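Local coordinates for serine acetyltransferase (Neisseria gonorrhoeae, PDB 6WYE), which probably catalyses transfer of the acetyl group of acetyl-CoA to L-serine, giving O-acetyl-L-serine, the first of two steps from serine to cysteine, at residues L70-S75 against A87-Y92; A189-V194 against G215-K220; G204-G209 against S232-I237. All blocks are in the same frame, centred on the assembly; numbering follows the deposited sequence.

Contact 1 (L70-S75 against A87-Y92); sequences LAYHLS and ALFEIY
Ala71 and Tyr92 mark one close approach of helices 66-78 and 85-98, and Ser75 and Phe89 mark another, with CA atoms 5.3 Å apart in both pairs. The axes of the segments come within 8.4 Å, and their N-to-C directions make an angle of 141°, so the helices run roughly antiparallel. Small residues face the partner here: Ala71 CB sits 3.7 Å from Tyr92 CB and also meets the ring of Phe89. That ring does much of the covering. With CG anti to the backbone N (chi1 174°) it swings across to helix 66-78, and its CE1 lies 3.5 Å from Tyr72 N. Tyr72 then brings its ring edge over the Phe89 face, CD1 above the centre, in a T-shaped stack with planes 87° apart and centroids separated by 5.3 Å. Ser75 CB lies 3.6 Å from Phe89 N and OG also packs on Phe89 CB, while staying within bonding distance of Ala71 O and Tyr72 O. On the far flank Tyr92 CE2 touches Leu74 CB at 3.7 Å, and Leu88 CD1 of the same helix lies over one face of the Tyr92 ring, toward its rim. Leu157 of helix 151-165 packs on both Leu88 and Tyr92, and Arg86 of the second subunit makes a cation-pi contact with Tyr72. The arrangement is a helical hairpin of successive helices in the all-helical N-terminal part of serine acetyltransferases.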
ATOM      1  N   LEU A  70      18.169   1.688  14.116  1.00 35.40           N
ATOM      2  CA  LEU A  70      17.204   0.826  14.793  1.00 34.15           C
ATOM      3  C   LEU A  70      15.809   1.440  14.779  1.00 30.41           C
ATOM      4  O   LEU A  70      14.828   0.780  14.412  1.00 27.34           O
ATOM      5  CB  LEU A  70      17.661   0.567  16.221  1.00 35.72           C
ATOM      6  CG  LEU A  70      16.740  -0.352  17.038  1.00 37.22           C
ATOM      7  CD1 LEU A  70      16.884  -1.813  16.588  1.00 35.51           C
ATOM      8  CD2 LEU A  70      17.063  -0.203  18.509  1.00 34.88           C
ATOM      9  N   ALA A  71      15.707   2.722  15.128  1.00 28.89           N
ATOM     10  CA  ALA A  71      14.406   3.386  15.107  1.00 32.67           C
ATOM     11  C   ALA A  71      13.779   3.308  13.725  1.00 30.91           C
ATOM     12  O   ALA A  71      12.571   3.070  13.591  1.00 28.40           O
ATOM     13  CB  ALA A  71      14.549   4.848  15.540  1.00 33.09           C
ATOM     14  N   TYR A  72      14.592   3.499  12.683  1.00 28.44           N
ATOM     15  CA  TYR A  72      14.081   3.447  11.317  1.00 30.14           C
ATOM     16  C   TYR A  72      13.583   2.048  10.967  1.00 30.46           C
ATOM     17  O   TYR A  72      12.472   1.883  10.455  1.00 30.01           O
ATOM     18  CB  TYR A  72      15.168   3.899  10.346  1.00 31.90           C
ATOM     19  CG  TYR A  72      14.700   4.183   8.940  1.00 32.22           C
ATOM     20  CD1 TYR A  72      14.222   5.437   8.589  1.00 35.22           C
ATOM     21  CD2 TYR A  72      14.766   3.206   7.954  1.00 31.92           C
ATOM     22  CE1 TYR A  72      13.806   5.709   7.288  1.00 36.21           C
ATOM     23  CE2 TYR A  72      14.366   3.473   6.646  1.00 33.24           C
ATOM     24  CZ  TYR A  72      13.889   4.721   6.324  1.00 37.25           C
ATOM     25  OH  TYR A  72      13.482   4.983   5.038  1.00 44.65           O
ATOM     26  N   HIS A  73      14.383   1.041  11.240  1.00 29.32           N
ATOM     27  CA  HIS A  73      14.003  -0.343  10.872  1.00 31.23           C
ATOM     28  C   HIS A  73      12.800  -0.818  11.681  1.00 32.83           C
ATOM     29  O   HIS A  73      11.931  -1.407  11.106  1.00 33.91           O
ATOM     30  CB  HIS A  73      15.192  -1.271  11.035  1.00 29.77           C
ATOM     31  CG  HIS A  73      15.105  -2.545  10.283  1.00 27.09           C
ATOM     32  ND1 HIS A  73      14.615  -2.625   9.030  1.00 27.34           N
ATOM     33  CD2 HIS A  73      15.497  -3.780  10.609  1.00 24.66           C
ATOM     34  CE1 HIS A  73      14.712  -3.849   8.616  1.00 25.87           C
ATOM     35  NE2 HIS A  73      15.229  -4.568   9.559  1.00 24.94           N
ATOM     36  N   LEU A  74      12.793  -0.557  12.971  1.00 30.43           N
ATOM     37  CA  LEU A  74      11.664  -0.982  13.798  1.00 28.17           C
ATOM     38  C   LEU A  74      10.365  -0.325  13.351  1.00 30.08           C
ATOM     39  O   LEU A  74       9.316  -0.980  13.286  1.00 29.41           O
ATOM     40  CB  LEU A  74      11.931  -0.654  15.270  1.00 28.85           C
ATOM     41  CG  LEU A  74      13.014  -1.464  15.978  1.00 28.58           C
ATOM     42  CD1 LEU A  74      13.050  -1.109  17.461  1.00 29.03           C
ATOM     43  CD2 LEU A  74      12.768  -2.962  15.772  1.00 27.99           C
ATOM     44  N   SER A  75      10.410   0.972  13.038  1.00 27.88           N
ATOM     45  CA  SER A  75       9.187   1.628  12.594  1.00 29.03           C
ATOM     46  C   SER A  75       8.729   1.067  11.256  1.00 29.78           C
ATOM     47  O   SER A  75       7.519   0.948  11.019  1.00 33.29           O
ATOM     48  CB  SER A  75       9.389   3.145  12.527  1.00 31.27           C
ATOM     49  OG  SER A  75      10.291   3.487  11.488  1.00 33.89           O
ATOM     50  N   ALA A  87       5.815   8.951  11.683  1.00 38.66           N
ATOM     51  CA  ALA A  87       5.507   9.336  13.058  1.00 42.28           C
ATOM     52  C   ALA A  87       6.139   8.370  14.056  1.00 41.37           C
ATOM     53  O   ALA A  87       6.754   8.792  15.044  1.00 43.15           O
ATOM     54  CB  ALA A  87       3.990   9.406  13.264  1.00 44.76           C
ATOM     55  N   LEU A  88       6.000   7.064  13.809  1.00 38.67           N
ATOM     56  CA  LEU A  88       6.616   6.066  14.679  1.00 37.07           C
ATOM     57  C   LEU A  88       8.127   6.243  14.729  1.00 36.09           C
ATOM     58  O   LEU A  88       8.742   6.156  15.802  1.00 38.29           O
ATOM     59  CB  LEU A  88       6.274   4.665  14.178  1.00 37.69           C
ATOM     60  CG  LEU A  88       6.431   3.478  15.126  1.00 36.29           C
ATOM     61  CD1 LEU A  88       5.876   3.796  16.524  1.00 35.02           C
ATOM     62  CD2 LEU A  88       5.694   2.300  14.513  1.00 35.30           C
ATOM     63  N   PHE A  89       8.739   6.500  13.572  1.00 30.53           N
ATOM     64  CA  PHE A  89      10.181   6.707  13.515  1.00 33.29           C
ATOM     65  C   PHE A  89      10.595   7.840  14.443  1.00 32.81           C
ATOM     66  O   PHE A  89      11.553   7.708  15.213  1.00 31.51           O
ATOM     67  CB  PHE A  89      10.595   7.016  12.068  1.00 34.11           C
ATOM     68  CG  PHE A  89      12.051   7.392  11.905  1.00 37.10           C
ATOM     69  CD1 PHE A  89      13.049   6.665  12.525  1.00 36.98           C
ATOM     70  CD2 PHE A  89      12.415   8.468  11.102  1.00 42.04           C
ATOM     71  CE1 PHE A  89      14.384   7.002  12.372  1.00 38.03           C
ATOM     72  CE2 PHE A  89      13.750   8.813  10.942  1.00 43.43           C
ATOM     73  CZ  PHE A  89      14.737   8.076  11.580  1.00 42.21           C
ATOM     74  N   GLU A  90       9.865   8.963  14.390  1.00 36.29           N
ATOM     75  CA  GLU A  90      10.197  10.102  15.242  1.00 38.89           C
ATOM     76  C   GLU A  90       9.984   9.763  16.710  1.00 38.68           C
ATOM     77  O   GLU A  90      10.825  10.085  17.555  1.00 40.95           O
ATOM     78  CB  GLU A  90       9.365  11.328  14.845  1.00 40.95           C
ATOM     79  N   ILE A  91       8.872   9.093  17.025  1.00 36.61           N
ATOM     80  CA  ILE A  91       8.615   8.679  18.402  1.00 40.56           C
ATOM     81  C   ILE A  91       9.743   7.786  18.909  1.00 40.31           C
ATOM     82  O   ILE A  91      10.259   7.971  20.021  1.00 40.74           O
ATOM     83  CB  ILE A  91       7.246   7.983  18.497  1.00 40.90           C
ATOM     84  CG1 ILE A  91       6.132   9.017  18.285  1.00 41.57           C
ATOM     85  CG2 ILE A  91       7.127   7.255  19.823  1.00 40.53           C
ATOM     86  CD1 ILE A  91       4.787   8.435  17.882  1.00 42.98           C
ATOM     87  N   TYR A  92      10.149   6.806  18.097  1.00 37.86           N
ATOM     88  CA  TYR A  92      11.244   5.925  18.493  1.00 36.73           C
ATOM     89  C   TYR A  92      12.553   6.693  18.635  1.00 42.05           C
ATOM     90  O   TYR A  92      13.354   6.413  19.538  1.00 41.79           O
ATOM     91  CB  TYR A  92      11.412   4.801  17.470  1.00 34.38           C
ATOM     92  CG  TYR A  92      10.390   3.694  17.564  1.00 32.35           C
ATOM     93  CD1 TYR A  92       9.482   3.632  18.616  1.00 31.24           C
ATOM     94  CD2 TYR A  92      10.344   2.698  16.602  1.00 32.02           C
ATOM     95  CE1 TYR A  92       8.559   2.582  18.710  1.00 31.63           C
ATOM     96  CE2 TYR A  92       9.423   1.660  16.685  1.00 29.93           C
ATOM     97  CZ  TYR A  92       8.539   1.609  17.726  1.00 30.41           C
ATOM     98  OH  TYR A  92       7.639   0.565  17.764  1.00 29.49           O
TER

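Contact 2 (A189-V194 against G215-K220); sequences AGETAV and GDRHPK. With LMR ((2S)-2-hydroxybutanedioic acid), chain I.
Val194 and Lys220 form a parallel beta bridge, CA atoms 4.6 Å apart, where Val194 N donates to Pro219 O at 3.1 Å; upstream of it a type I turn from Gly190 to Ala193 lies against Arg217 and His218. Thr192 carries the polar link between them. Its OG1 accepts from Arg217 N at 3.0 Å, an almost straight bond of 172°, and shares a second hydrogen bond with His218 ND1, 2.7 Å away at the edge of the imidazole. The bond to ND1, with Gly190 and Glu191 over one face, helps set the rotation of the ring and leaves NE2 directed at the bound malate, where it donates to LMR O4A at 2.9 Å. Gly190 CA stands 3.7 Å from the ring centroid in a CH-pi contact, with Glu191 N beside it. Arg217, its chain extended from CG to NE, grasps the other carboxylate of the ligand, NE donating to LMR O1A at 2.8 Å and NH2 to O1B. NH2 also reaches Glu191 OE1 at 2.8 Å, the core of a salt bridge in which OE1 uses its anti lone pair, and the carboxylate is turned 86° from the guanidinium plane. NH1 bonds Gly215 O, so Glu191, Gly215 and the malate carboxylate all meet the guanidinium at its edge. Gly209 N and Asp117, Asp182 and His183 of the third subunit also hydrogen-bond the ligand. Within the chain, strands 194-195 and 220-221 are neighbours in a parallel sheet between 174-175 and 238-239, and the Gly190-Ala193 turn leads from strand 188-189 into that sheet.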
ATOM      1  N   ALA A 189       5.933 -12.680  27.711  1.00 27.80           N
ATOM      2  CA  ALA A 189       6.379 -12.212  29.017  1.00 32.69           C
ATOM      3  C   ALA A 189       5.334 -11.231  29.512  1.00 32.73           C
ATOM      4  O   ALA A 189       5.014 -10.268  28.809  1.00 31.45           O
ATOM      5  CB  ALA A 189       7.769 -11.546  28.942  1.00 33.14           C
ATOM      6  N   GLY A 190       4.794 -11.475  30.709  1.00 30.37           N
ATOM      7  CA  GLY A 190       3.648 -10.735  31.197  1.00 30.55           C
ATOM      8  C   GLY A 190       4.000  -9.503  32.020  1.00 31.16           C
ATOM      9  O   GLY A 190       5.163  -9.145  32.202  1.00 30.85           O
ATOM     10  N   GLU A 191       2.949  -8.903  32.598  1.00 33.56           N
ATOM     11  CA  GLU A 191       3.006  -7.529  33.100  1.00 35.29           C
ATOM     12  C   GLU A 191       4.087  -7.336  34.161  1.00 40.07           C
ATOM     13  O   GLU A 191       4.760  -6.299  34.179  1.00 39.85           O
ATOM     14  CB  GLU A 191       1.639  -7.127  33.676  1.00 36.66           C
ATOM     15  CG  GLU A 191       1.628  -5.779  34.436  1.00 37.80           C
ATOM     16  CD  GLU A 191       0.237  -5.383  34.956  1.00 39.83           C
ATOM     17  OE1 GLU A 191      -0.636  -6.265  35.050  1.00 40.00           O
ATOM     18  OE2 GLU A 191       0.010  -4.189  35.259  1.00 41.55           O
ATOM     19  N   THR A 192       4.257  -8.308  35.066  1.00 37.27           N
ATOM     20  CA  THR A 192       5.178  -8.165  36.191  1.00 35.97           C
ATOM     21  C   THR A 192       6.436  -9.007  36.025  1.00 35.39           C
ATOM     22  O   THR A 192       7.172  -9.210  36.993  1.00 36.13           O
ATOM     23  CB  THR A 192       4.486  -8.520  37.510  1.00 37.17           C
ATOM     24  OG1 THR A 192       4.151  -9.912  37.524  1.00 37.75           O
ATOM     25  CG2 THR A 192       3.222  -7.699  37.693  1.00 40.07           C
ATOM     26  N   ALA A 193       6.711  -9.487  34.817  1.00 35.12           N
ATOM     27  CA  ALA A 193       7.930 -10.245  34.565  1.00 36.44           C
ATOM     28  C   ALA A 193       9.153  -9.337  34.648  1.00 35.97           C
ATOM     29  O   ALA A 193       9.110  -8.169  34.248  1.00 37.27           O
ATOM     30  CB  ALA A 193       7.870 -10.903  33.189  1.00 36.50           C
ATOM     31  N   VAL A 194      10.243  -9.875  35.181  1.00 33.02           N
ATOM     32  CA  VAL A 194      11.501  -9.149  35.285  1.00 35.89           C
ATOM     33  C   VAL A 194      12.612 -10.049  34.779  1.00 35.16           C
ATOM     34  O   VAL A 194      12.725 -11.200  35.209  1.00 40.23           O
ATOM     35  CB  VAL A 194      11.811  -8.694  36.723  1.00 37.26           C
ATOM     36  CG1 VAL A 194      13.146  -7.948  36.746  1.00 40.55           C
ATOM     37  CG2 VAL A 194      10.699  -7.817  37.270  1.00 38.87           C
ATOM     38  N   GLY A 215      -1.190  -7.496  40.942  1.00 47.38           N
ATOM     39  CA  GLY A 215       0.002  -7.658  41.752  1.00 47.24           C
ATOM     40  C   GLY A 215       1.003  -8.591  41.108  1.00 46.81           C
ATOM     41  O   GLY A 215       0.757  -9.203  40.062  1.00 45.60           O
ATOM     42  N   ASP A 216       2.162  -8.695  41.765  1.00 47.36           N
ATOM     43  CA  ASP A 216       3.278  -9.515  41.304  1.00 47.68           C
ATOM     44  C   ASP A 216       2.824 -10.944  41.066  1.00 47.75           C
ATOM     45  O   ASP A 216       2.387 -11.624  41.998  1.00 47.13           O
ATOM     46  CB  ASP A 216       4.410  -9.499  42.343  1.00 49.44           C
ATOM     47  CG  ASP A 216       5.513  -8.519  42.002  1.00 54.79           C
ATOM     48  OD1 ASP A 216       5.267  -7.610  41.180  1.00 57.10           O
ATOM     49  OD2 ASP A 216       6.634  -8.658  42.551  1.00 57.42           O
ATOM     50  N   ARG A 217       2.950 -11.409  39.815  1.00 44.31           N
ATOM     51  CA  ARG A 217       2.442 -12.736  39.481  1.00 40.13           C
ATOM     52  C   ARG A 217       3.187 -13.402  38.328  1.00 36.80           C
ATOM     53  O   ARG A 217       2.697 -14.419  37.819  1.00 36.83           O
ATOM     54  CB  ARG A 217       0.941 -12.655  39.139  1.00 41.22           C
ATOM     55  CG  ARG A 217       0.646 -11.822  37.903  1.00 37.52           C
ATOM     56  CD  ARG A 217      -0.847 -11.513  37.769  1.00 39.05           C
ATOM     57  NE  ARG A 217      -1.106 -10.817  36.517  1.00 38.96           N
ATOM     58  CZ  ARG A 217      -0.982  -9.504  36.351  1.00 40.44           C
ATOM     59  NH1 ARG A 217      -0.607  -8.729  37.360  1.00 39.83           N
ATOM     60  NH2 ARG A 217      -1.230  -8.959  35.171  1.00 40.06           N
ATOM     61  N   HIS A 218       4.309 -12.853  37.872  1.00 36.76           N
ATOM     62  CA  HIS A 218       5.138 -13.388  36.801  1.00 37.26           C
ATOM     63  C   HIS A 218       6.557 -13.639  37.303  1.00 39.62           C
ATOM     64  O   HIS A 218       6.971 -13.074  38.323  1.00 40.27           O
ATOM     65  CB  HIS A 218       5.176 -12.423  35.606  1.00 35.66           C
ATOM     66  CG  HIS A 218       3.834 -12.173  34.987  1.00 36.47           C
ATOM     67  ND1 HIS A 218       2.983 -11.176  35.422  1.00 36.83           N
ATOM     68  CD2 HIS A 218       3.205 -12.779  33.951  1.00 35.63           C
ATOM     69  CE1 HIS A 218       1.888 -11.176  34.678  1.00 35.65           C
ATOM     70  NE2 HIS A 218       1.994 -12.144  33.781  1.00 35.77           N
ATOM     71  N   PRO A 219       7.327 -14.485  36.614  1.00 39.84           N
ATOM     72  CA  PRO A 219       8.667 -14.837  37.100  1.00 40.26           C
ATOM     73  C   PRO A 219       9.624 -13.659  37.081  1.00 42.50           C
ATOM     74  O   PRO A 219       9.471 -12.691  36.333  1.00 43.59           O
ATOM     75  CB  PRO A 219       9.137 -15.925  36.126  1.00 40.09           C
ATOM     76  CG  PRO A 219       7.893 -16.428  35.492  1.00 42.13           C
ATOM     77  CD  PRO A 219       6.932 -15.296  35.450  1.00 38.84           C
ATOM     78  N   LYS A 220      10.627 -13.759  37.940  1.00 41.07           N
ATOM     79  CA  LYS A 220      11.781 -12.874  37.913  1.00 41.91           C
ATOM     80  C   LYS A 220      13.009 -13.734  37.669  1.00 39.30           C
ATOM     81  O   LYS A 220      13.267 -14.681  38.421  1.00 40.83           O
ATOM     82  CB  LYS A 220      11.876 -12.074  39.208  1.00 45.30           C
ATOM     83  CG  LYS A 220      10.513 -11.576  39.630  1.00 47.11           C
ATOM     84  CD  LYS A 220      10.553 -10.255  40.360  1.00 50.10           C
ATOM     85  CE  LYS A 220       9.130  -9.859  40.740  1.00 52.54           C
ATOM     86  NZ  LYS A 220       9.041  -8.752  41.729  1.00 52.15           N
TER
HETATM   87  C1  LMR I 303      -1.837 -12.159  33.542  1.00 35.92           C
HETATM   88  O1A LMR I 303      -1.541 -12.717  34.554  1.00 35.24           O
HETATM   89  O1B LMR I 303      -1.699 -10.987  33.361  1.00 34.92           O
HETATM   90  C2  LMR I 303      -2.418 -13.018  32.410  1.00 34.06           C
HETATM   91  O2  LMR I 303      -2.626 -12.283  31.230  1.00 32.37           O
HETATM   92  C3  LMR I 303      -1.534 -14.237  32.128  1.00 33.63           C
HETATM   93  C4  LMR I 303      -0.141 -13.834  31.681  1.00 37.16           C
HETATM   94  O4A LMR I 303       0.132 -12.678  31.636  1.00 38.05           O
HETATM   95  O4B LMR I 303       0.623 -14.687  31.365  1.00 37.49           O
HETATM   96  O   HOH W   1       6.435 -10.736  39.620  1.00 56.36           O

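Contact 3 (G204-G209 against S232-I237); sequences GVTLGG and SILGNI. With LMR ((2S)-2-hydroxybutanedioic acid), chain I.
Thr206 O accepts from Ile233 N at 2.8 Å, the first of three backbone bonds between the segments, whose parallel strands 206-208 and 232-234 differ in direction by 11°. The next runs the other way, Gly208 N to Ile233 O at 2.9 Å, and both meet their carbonyls nearly end-on. Gly208 O continues the pairing just beyond strand 232-234 by accepting a hydrogen bond from Gly235 N at 3.0 Å, that donor tilted 31° from the carbonyl plane. Weaker CA-H...O contacts supplement them, from Leu207 CA to Ile233 O and from Leu234 CA to Gly208 O. On the face bearing Thr206 and Ser232 the hydroxyls meet through a water: it accepts from Thr206 OG1 at 2.6 Å and from Ser232 OG at 2.7 Å, and donates to Gly204 O. Thr206 OG1 is also hydrogen-bonded to His203 NE2 of the third subunit. The opposite face is apolar, with Leu207 CD2 lying 3.9 Å from Ile233 CD1, the two chains side by side. Just past the strand, Gly209 N donates to malate O4B at 3.0 Å, and Leu234 CD2 packs over Gly208 CA. Ile227 of strand 226-227, in another wall of the beta-helix, packs on both Leu207 and Ile233. The pair sits mid-sheet, strand 188-189 bonding to Leu207 on one side and strand 250-251 following 232-234 on the other, as in the left-handed beta-helix of hexapeptide-repeat transferases.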
ATOM      1  N   GLY A 204       9.225 -19.739  21.848  1.00 30.35           N
ATOM      2  CA  GLY A 204       8.169 -20.471  22.534  1.00 31.69           C
ATOM      3  C   GLY A 204       8.192 -20.415  24.052  1.00 33.09           C
ATOM      4  O   GLY A 204       7.342 -21.059  24.695  1.00 32.41           O
ATOM      5  N   VAL A 205       9.106 -19.655  24.646  1.00 31.35           N
ATOM      6  CA  VAL A 205       9.217 -19.594  26.100  1.00 29.54           C
ATOM      7  C   VAL A 205       8.143 -18.675  26.667  1.00 31.48           C
ATOM      8  O   VAL A 205       7.826 -17.625  26.102  1.00 31.16           O
ATOM      9  CB  VAL A 205      10.627 -19.142  26.511  1.00 30.07           C
ATOM     10  CG1 VAL A 205      10.662 -18.681  27.973  1.00 33.53           C
ATOM     11  CG2 VAL A 205      11.599 -20.276  26.309  1.00 29.22           C
ATOM     12  N   THR A 206       7.576 -19.072  27.803  1.00 29.52           N
ATOM     13  CA  THR A 206       6.549 -18.299  28.483  1.00 30.08           C
ATOM     14  C   THR A 206       7.052 -17.866  29.849  1.00 30.21           C
ATOM     15  O   THR A 206       7.442 -18.712  30.658  1.00 32.31           O
ATOM     16  CB  THR A 206       5.271 -19.119  28.648  1.00 30.22           C
ATOM     17  OG1 THR A 206       4.827 -19.565  27.365  1.00 30.17           O
ATOM     18  CG2 THR A 206       4.196 -18.271  29.312  1.00 29.15           C
ATOM     19  N   LEU A 207       7.056 -16.553  30.091  1.00 30.04           N
ATOM     20  CA  LEU A 207       7.196 -15.999  31.437  1.00 31.98           C
ATOM     21  C   LEU A 207       5.809 -15.515  31.836  1.00 32.69           C
ATOM     22  O   LEU A 207       5.451 -14.345  31.682  1.00 32.87           O
ATOM     23  CB  LEU A 207       8.245 -14.893  31.465  1.00 31.03           C
ATOM     24  CG  LEU A 207       9.533 -15.365  30.767  1.00 33.44           C
ATOM     25  CD1 LEU A 207      10.545 -14.260  30.660  1.00 32.28           C
ATOM     26  CD2 LEU A 207      10.152 -16.585  31.456  1.00 30.71           C
ATOM     27  N   GLY A 208       5.004 -16.457  32.332  1.00 32.40           N
ATOM     28  CA  GLY A 208       3.574 -16.290  32.419  1.00 31.23           C
ATOM     29  C   GLY A 208       3.095 -16.084  33.850  1.00 34.25           C
ATOM     30  O   GLY A 208       3.803 -16.331  34.827  1.00 32.57           O
ATOM     31  N   GLY A 209       1.852 -15.609  33.940  1.00 34.01           N
ATOM     32  CA  GLY A 209       1.221 -15.319  35.205  1.00 34.55           C
ATOM     33  C   GLY A 209       0.377 -16.470  35.716  1.00 38.50           C
ATOM     34  O   GLY A 209       0.222 -17.508  35.076  1.00 38.71           O
ATOM     35  N   SER A 232       7.998 -23.234  29.991  1.00 31.01           N
ATOM     36  CA  SER A 232       7.044 -22.336  30.635  1.00 32.69           C
ATOM     37  C   SER A 232       7.440 -22.102  32.084  1.00 33.79           C
ATOM     38  O   SER A 232       7.703 -23.054  32.828  1.00 35.05           O
ATOM     39  CB  SER A 232       5.632 -22.906  30.594  1.00 33.79           C
ATOM     40  OG  SER A 232       5.154 -22.951  29.266  1.00 38.94           O
ATOM     41  N   ILE A 233       7.461 -20.840  32.488  1.00 31.56           N
ATOM     42  CA  ILE A 233       7.787 -20.446  33.852  1.00 34.22           C
ATOM     43  C   ILE A 233       6.615 -19.611  34.331  1.00 34.57           C
ATOM     44  O   ILE A 233       6.354 -18.534  33.774  1.00 37.23           O
ATOM     45  CB  ILE A 233       9.113 -19.677  33.921  1.00 35.75           C
ATOM     46  CG1 ILE A 233      10.193 -20.445  33.153  1.00 34.39           C
ATOM     47  CG2 ILE A 233       9.552 -19.461  35.363  1.00 35.20           C
ATOM     48  CD1 ILE A 233      11.560 -19.787  33.149  1.00 37.79           C
ATOM     49  N   LEU A 234       5.881 -20.116  35.328  1.00 30.76           N
ATOM     50  CA  LEU A 234       4.565 -19.602  35.677  1.00 32.44           C
ATOM     51  C   LEU A 234       4.508 -19.154  37.135  1.00 37.62           C
ATOM     52  O   LEU A 234       4.952 -19.874  38.035  1.00 38.35           O
ATOM     53  CB  LEU A 234       3.485 -20.676  35.433  1.00 34.24           C
ATOM     54  CG  LEU A 234       3.481 -21.263  34.016  1.00 33.82           C
ATOM     55  CD1 LEU A 234       2.399 -22.310  33.865  1.00 33.62           C
ATOM     56  CD2 LEU A 234       3.309 -20.132  33.004  1.00 31.00           C
ATOM     57  N   GLY A 235       3.921 -17.982  37.363  1.00 39.66           N
ATOM     58  CA  GLY A 235       3.725 -17.486  38.707  1.00 42.86           C
ATOM     59  C   GLY A 235       4.825 -16.549  39.176  1.00 42.68           C
ATOM     60  O   GLY A 235       5.822 -16.277  38.492  1.00 39.56           O
ATOM     61  N   ASN A 236       4.605 -16.023  40.383  1.00 42.71           N
ATOM     62  CA  ASN A 236       5.520 -15.086  41.036  1.00 43.25           C
ATOM     63  C   ASN A 236       6.668 -15.866  41.675  1.00 45.67           C
ATOM     64  O   ASN A 236       6.786 -15.986  42.894  1.00 49.51           O
ATOM     65  CB  ASN A 236       4.767 -14.260  42.075  1.00 44.75           C
ATOM     66  CG  ASN A 236       5.629 -13.170  42.701  1.00 47.52           C
ATOM     67  OD1 ASN A 236       6.632 -12.739  42.127  1.00 49.45           O
ATOM     68  ND2 ASN A 236       5.236 -12.720  43.883  1.00 48.49           N
ATOM     69  N   ILE A 237       7.520 -16.423  40.820  1.00 41.36           N
ATOM     70  CA  ILE A 237       8.628 -17.241  41.279  1.00 42.25           C
ATOM     71  C   ILE A 237       9.946 -16.635  40.807  1.00 42.74           C
ATOM     72  O   ILE A 237       9.996 -15.810  39.889  1.00 42.54           O
ATOM     73  CB  ILE A 237       8.479 -18.706  40.815  1.00 42.52           C
ATOM     74  CG1 ILE A 237       8.545 -18.803  39.292  1.00 43.25           C
ATOM     75  CG2 ILE A 237       7.145 -19.282  41.328  1.00 40.16           C
ATOM     76  CD1 ILE A 237       8.399 -20.217  38.779  1.00 44.64           C
TER
HETATM   77  C1  LMR I 303      -1.837 -12.159  33.542  1.00 35.92           C
HETATM   78  O1A LMR I 303      -1.541 -12.717  34.554  1.00 35.24           O
HETATM   79  O1B LMR I 303      -1.699 -10.987  33.361  1.00 34.92           O
HETATM   80  C2  LMR I 303      -2.418 -13.018  32.410  1.00 34.06           C
HETATM   81  O2  LMR I 303      -2.626 -12.283  31.230  1.00 32.37           O
HETATM   82  C3  LMR I 303      -1.534 -14.237  32.128  1.00 33.63           C
HETATM   83  C4  LMR I 303      -0.141 -13.834  31.681  1.00 37.16           C
HETATM   84  O4A LMR I 303       0.132 -12.678  31.636  1.00 38.05           O
HETATM   85  O4B LMR I 303       0.623 -14.687  31.365  1.00 37.49           O
HETATM   86  O   HOH W   2       5.754 -21.911  26.857  1.00 34.13           O

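Contact 1 lies in the helical N-terminal part, contacts 2 and 3 in the beta-helix. Contact 1 closes before the other two open, and its centre lies about 27 Å from that of contact 2 and 30 Å from that of contact 3. Contacts 2 and 3 have centres about 8 Å apart and alternate along the chain in the order 189-194, 204-209, 215-220, 232-237, each pairing positions about one coil apart. They touch directly: Gly190 N probably bonds Leu207 O, and Lys220 N probably bonds Ile237 O, each joining successive coils along one face of the beta-helix. Both reach the same malate, which also contacts the third subunit, so the pocket lies at a subunit interface.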